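Local coordinates for structural protein VP1 (Trichodysplasia spinulosa-associated polyomavirus, PDB 4U60) that forms the jelly-roll coat pentamer of the virus and binds the sialylated oligosaccharide of the glycolipid GM1, at residues M128-F133 against S245-V250. Sequence-based numbering, arbitrary orientation. Where two conformers were deposited one is given.
Sequences MNFHMF and SCCDIV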
ATOM      1  N   MET C 128       7.113 -12.657  10.064  1.00 11.20           N
ATOM      2  CA  MET C 128       5.772 -13.109   9.768  1.00 11.51           C
ATOM      3  C   MET C 128       4.702 -12.505  10.687  1.00 10.96           C
ATOM      4  O   MET C 128       4.846 -12.540  11.915  1.00 11.10           O
ATOM      5  CB  MET C 128       5.753 -14.630   9.945  1.00 12.93           C
ATOM      6  CG  MET C 128       4.443 -15.235   9.570  1.00 13.68           C
ATOM      7  SD  MET C 128       4.276 -16.906  10.227  1.00 14.69           S
ATOM      8  CE  MET C 128       5.629 -17.714   9.427  1.00 16.04           C
ATOM      9  N   ASN C 129       3.631 -11.977  10.078  1.00 10.47           N
ATOM     10  CA  ASN C 129       2.448 -11.531  10.796  1.00 10.55           C
ATOM     11  C   ASN C 129       1.257 -12.342  10.353  1.00 10.51           C
ATOM     12  O   ASN C 129       1.110 -12.642   9.162  1.00 11.24           O
ATOM     13  CB  ASN C 129       2.169 -10.038  10.603  1.00 10.69           C
ATOM     14  CG  ASN C 129       2.818  -9.183  11.680  1.00 10.97           C
ATOM     15  OD1 ASN C 129       2.121  -8.570  12.501  1.00 10.83           O
ATOM     16  ND2 ASN C 129       4.152  -9.213  11.737  1.00 11.00           N
ATOM     17  N   PHE C 130       0.428 -12.710  11.317  1.00  9.98           N
ATOM     18  CA  PHE C 130      -0.802 -13.462  11.054  1.00  9.95           C
ATOM     19  C   PHE C 130      -1.840 -12.948  12.015  1.00  9.94           C
ATOM     20  O   PHE C 130      -1.634 -12.995  13.227  1.00 10.01           O
ATOM     21  CB  PHE C 130      -0.577 -14.974  11.194  1.00 10.33           C
ATOM     22  CG  PHE C 130      -1.823 -15.806  11.058  1.00 10.48           C
ATOM     23  CD1 PHE C 130      -2.428 -15.975   9.825  1.00 10.67           C
ATOM     24  CD2 PHE C 130      -2.387 -16.421  12.161  1.00 10.92           C
ATOM     25  CE1 PHE C 130      -3.581 -16.759   9.714  1.00 10.77           C
ATOM     26  CE2 PHE C 130      -3.532 -17.199  12.046  1.00 11.02           C
ATOM     27  CZ  PHE C 130      -4.123 -17.359  10.825  1.00 10.97           C
ATOM     28  N   HIS C 131      -2.948 -12.439  11.483  1.00  9.47           N
ATOM     29  CA  HIS C 131      -3.998 -11.821  12.286  1.00 10.06           C
ATOM     30  C   HIS C 131      -5.337 -12.292  11.818  1.00 10.43           C
ATOM     31  O   HIS C 131      -5.685 -12.118  10.652  1.00 11.31           O
ATOM     32  CB  HIS C 131      -3.927 -10.289  12.212  1.00 10.07           C
ATOM     33  CG  HIS C 131      -2.614  -9.780  12.672  1.00 10.18           C
ATOM     34  ND1 HIS C 131      -2.328  -9.645  14.007  1.00 10.25           N
ATOM     35  CD2 HIS C 131      -1.475  -9.489  12.011  1.00 10.16           C
ATOM     36  CE1 HIS C 131      -1.072  -9.264  14.153  1.00 10.36           C
ATOM     37  NE2 HIS C 131      -0.535  -9.159  12.954  1.00 10.22           N
ATOM     38  N   MET C 132      -6.083 -12.902  12.733  1.00 10.63           N
ATOM     39  CA  MET C 132      -7.435 -13.253  12.397  0.50 10.80           C
ATOM     40  C   MET C 132      -8.316 -13.191  13.622  1.00 11.03           C
ATOM     41  O   MET C 132      -7.862 -13.286  14.764  1.00 11.31           O
ATOM     42  CB  MET C 132      -7.496 -14.619  11.730  0.50 10.81           C
ATOM     43  CG  MET C 132      -7.221 -15.770  12.669  0.50 11.06           C
ATOM     44  SD  MET C 132      -8.659 -16.315  13.636  0.50 11.40           S
ATOM     45  CE  MET C 132      -9.756 -17.053  12.431  0.50 11.39           C
ATOM     46  N   PHE C 133      -9.586 -12.910  13.375  1.00 10.91           N
ATOM     47  CA  PHE C 133     -10.569 -13.021  14.444  1.00 11.08           C
ATOM     48  C   PHE C 133     -11.874 -13.519  13.839  1.00 11.06           C
ATOM     49  O   PHE C 133     -12.109 -13.430  12.632  1.00 10.91           O
ATOM     50  CB  PHE C 133     -10.773 -11.720  15.235  1.00 11.86           C
ATOM     51  CG  PHE C 133     -11.482 -10.636  14.477  1.00 12.15           C
ATOM     52  CD1 PHE C 133     -10.775  -9.769  13.657  1.00 12.36           C
ATOM     53  CD2 PHE C 133     -12.847 -10.487  14.586  1.00 13.01           C
ATOM     54  CE1 PHE C 133     -11.413  -8.759  12.956  1.00 12.65           C
ATOM     55  CE2 PHE C 133     -13.489  -9.471  13.868  1.00 13.46           C
ATOM     56  CZ  PHE C 133     -12.766  -8.617  13.059  1.00 13.36           C
ATOM     57  N   SER C 245     -12.942 -16.010  18.621  1.00 11.87           N
ATOM     58  CA  SER C 245     -11.695 -16.710  18.348  1.00 11.55           C
ATOM     59  C   SER C 245     -10.718 -15.772  17.684  1.00 11.21           C
ATOM     60  O   SER C 245     -11.142 -14.858  16.981  1.00 11.21           O
ATOM     61  CB  SER C 245     -11.938 -17.908  17.422  1.00 11.65           C
ATOM     62  OG  SER C 245     -12.994 -18.742  17.913  1.00 12.44           O
ATOM     63  N   CYS C 246      -9.428 -16.031  17.845  1.00 11.10           N
ATOM     64  CA  CYS C 246      -8.436 -15.162  17.212  1.00 10.71           C
ATOM     65  C   CYS C 246      -7.037 -15.736  17.231  1.00 10.66           C
ATOM     66  O   CYS C 246      -6.777 -16.748  17.892  1.00 10.65           O
ATOM     67  CB  CYS C 246      -8.440 -13.769  17.854  1.00 11.16           C
ATOM     68  SG  CYS C 246      -7.965 -13.725  19.597  1.00 12.72           S
ATOM     69  N   CYS C 247      -6.146 -15.086  16.475  1.00 10.66           N
ATOM     70  CA  CYS C 247      -4.724 -15.343  16.562  1.00 10.78           C
ATOM     71  C   CYS C 247      -4.031 -14.092  16.050  1.00 10.50           C
ATOM     72  O   CYS C 247      -4.406 -13.562  15.012  1.00 10.83           O
ATOM     73  CB  CYS C 247      -4.317 -16.564  15.749  1.00 11.00           C
ATOM     74  SG  CYS C 247      -2.582 -17.028  15.956  1.00 12.10           S
ATOM     75  N   ASP C 248      -3.038 -13.615  16.787  1.00 10.43           N
ATOM     76  CA  ASP C 248      -2.289 -12.414  16.399  1.00 10.15           C
ATOM     77  C   ASP C 248      -0.788 -12.581  16.595  1.00 10.18           C
ATOM     78  O   ASP C 248      -0.234 -12.243  17.637  1.00 11.45           O
ATOM     79  CB  ASP C 248      -2.816 -11.198  17.172  1.00 10.17           C
ATOM     80  CG  ASP C 248      -4.215 -10.820  16.759  1.00 10.54           C
ATOM     81  OD1 ASP C 248      -4.343 -10.181  15.670  1.00 10.40           O
ATOM     82  OD2 ASP C 248      -5.181 -11.199  17.465  1.00 11.01           O
ATOM     83  N   ILE C 249      -0.131 -13.089  15.562  1.00  9.51           N
ATOM     84  CA  ILE C 249       1.322 -13.242  15.558  1.00  9.69           C
ATOM     85  C   ILE C 249       1.918 -11.964  14.980  1.00  9.48           C
ATOM     86  O   ILE C 249       1.498 -11.519  13.905  1.00  9.48           O
ATOM     87  CB  ILE C 249       1.717 -14.413  14.650  1.00  9.60           C
ATOM     88  CG1 ILE C 249       1.173 -15.718  15.249  1.00 10.00           C
ATOM     89  CG2 ILE C 249       3.217 -14.446  14.415  1.00 10.01           C
ATOM     90  CD1 ILE C 249       1.211 -16.908  14.318  1.00 10.06           C
ATOM     91  N   VAL C 250       2.875 -11.375  15.679  1.00  9.66           N
ATOM     92  CA  VAL C 250       3.457 -10.089  15.240  1.00  9.83           C
ATOM     93  C   VAL C 250       4.900 -10.185  14.793  1.00 10.08           C
ATOM     94  O   VAL C 250       5.473  -9.193  14.367  1.00 10.48           O
ATOM     95  CB  VAL C 250       3.283  -8.984  16.292  1.00 10.01           C
ATOM     96  CG1 VAL C 250       1.820  -8.627  16.472  1.00  9.92           C
ATOM     97  CG2 VAL C 250       3.900  -9.406  17.621  1.00 10.37           C
TER
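The imidazole of His131 meets Asp248 and Val250 across the contact, and Asn129 of its own strand, all at its edge. Asp248 OD1 accepts from His131 ND1 at 2.7 Å, exactly in the ring plane, through the lone pair turned away from OD2. The ring and the carboxylate are twisted 39° apart. Val250 CG1 lies at the ring edge, 3.8 Å from His131 CE1. NE2 of His131 gives a nearly straight bond (174°) to a lone pair of Asn129 OD1. With CG of His131 beside its own backbone N (chi1 -58°), the ring lies along the strand and reaches both partners. Asn129 ND2 gives a weak bond to Val250 O (2.9 Å) and another bond to Gly127 O.

On the other face of the sheet, Cys247 SG sits at the edge of the Phe130 ring, 5.0 Å from its centroid. Cys247 CB touches Phe130 CE2, and Ile249 CD1 packs on Phe130 CB. Val106 and Ser103 of a neighbouring subunit reach Ile249 and Phe130, so this face belongs to the pentamer interface.

Antiparallel backbone bonds join the strands. Phe130 pairs with Ile249 and Met132 with Cys247 as hydrogen-bonded pairs; Met132 N reaches Cys247 O at 2.9 Å. Strand 201-208 flanks 129-133 on its other edge, within the jelly-roll.

Both ring nitrogens of His131 are donors, consistent with a protonated imidazolium. Asp248 would favour that charge, although OD1 also forms a salt bridge with Arg267. Bonds at both nitrogens fix the rotation of the ring; the one from ND1 joins the two strands by side chains, beside the backbone bonds.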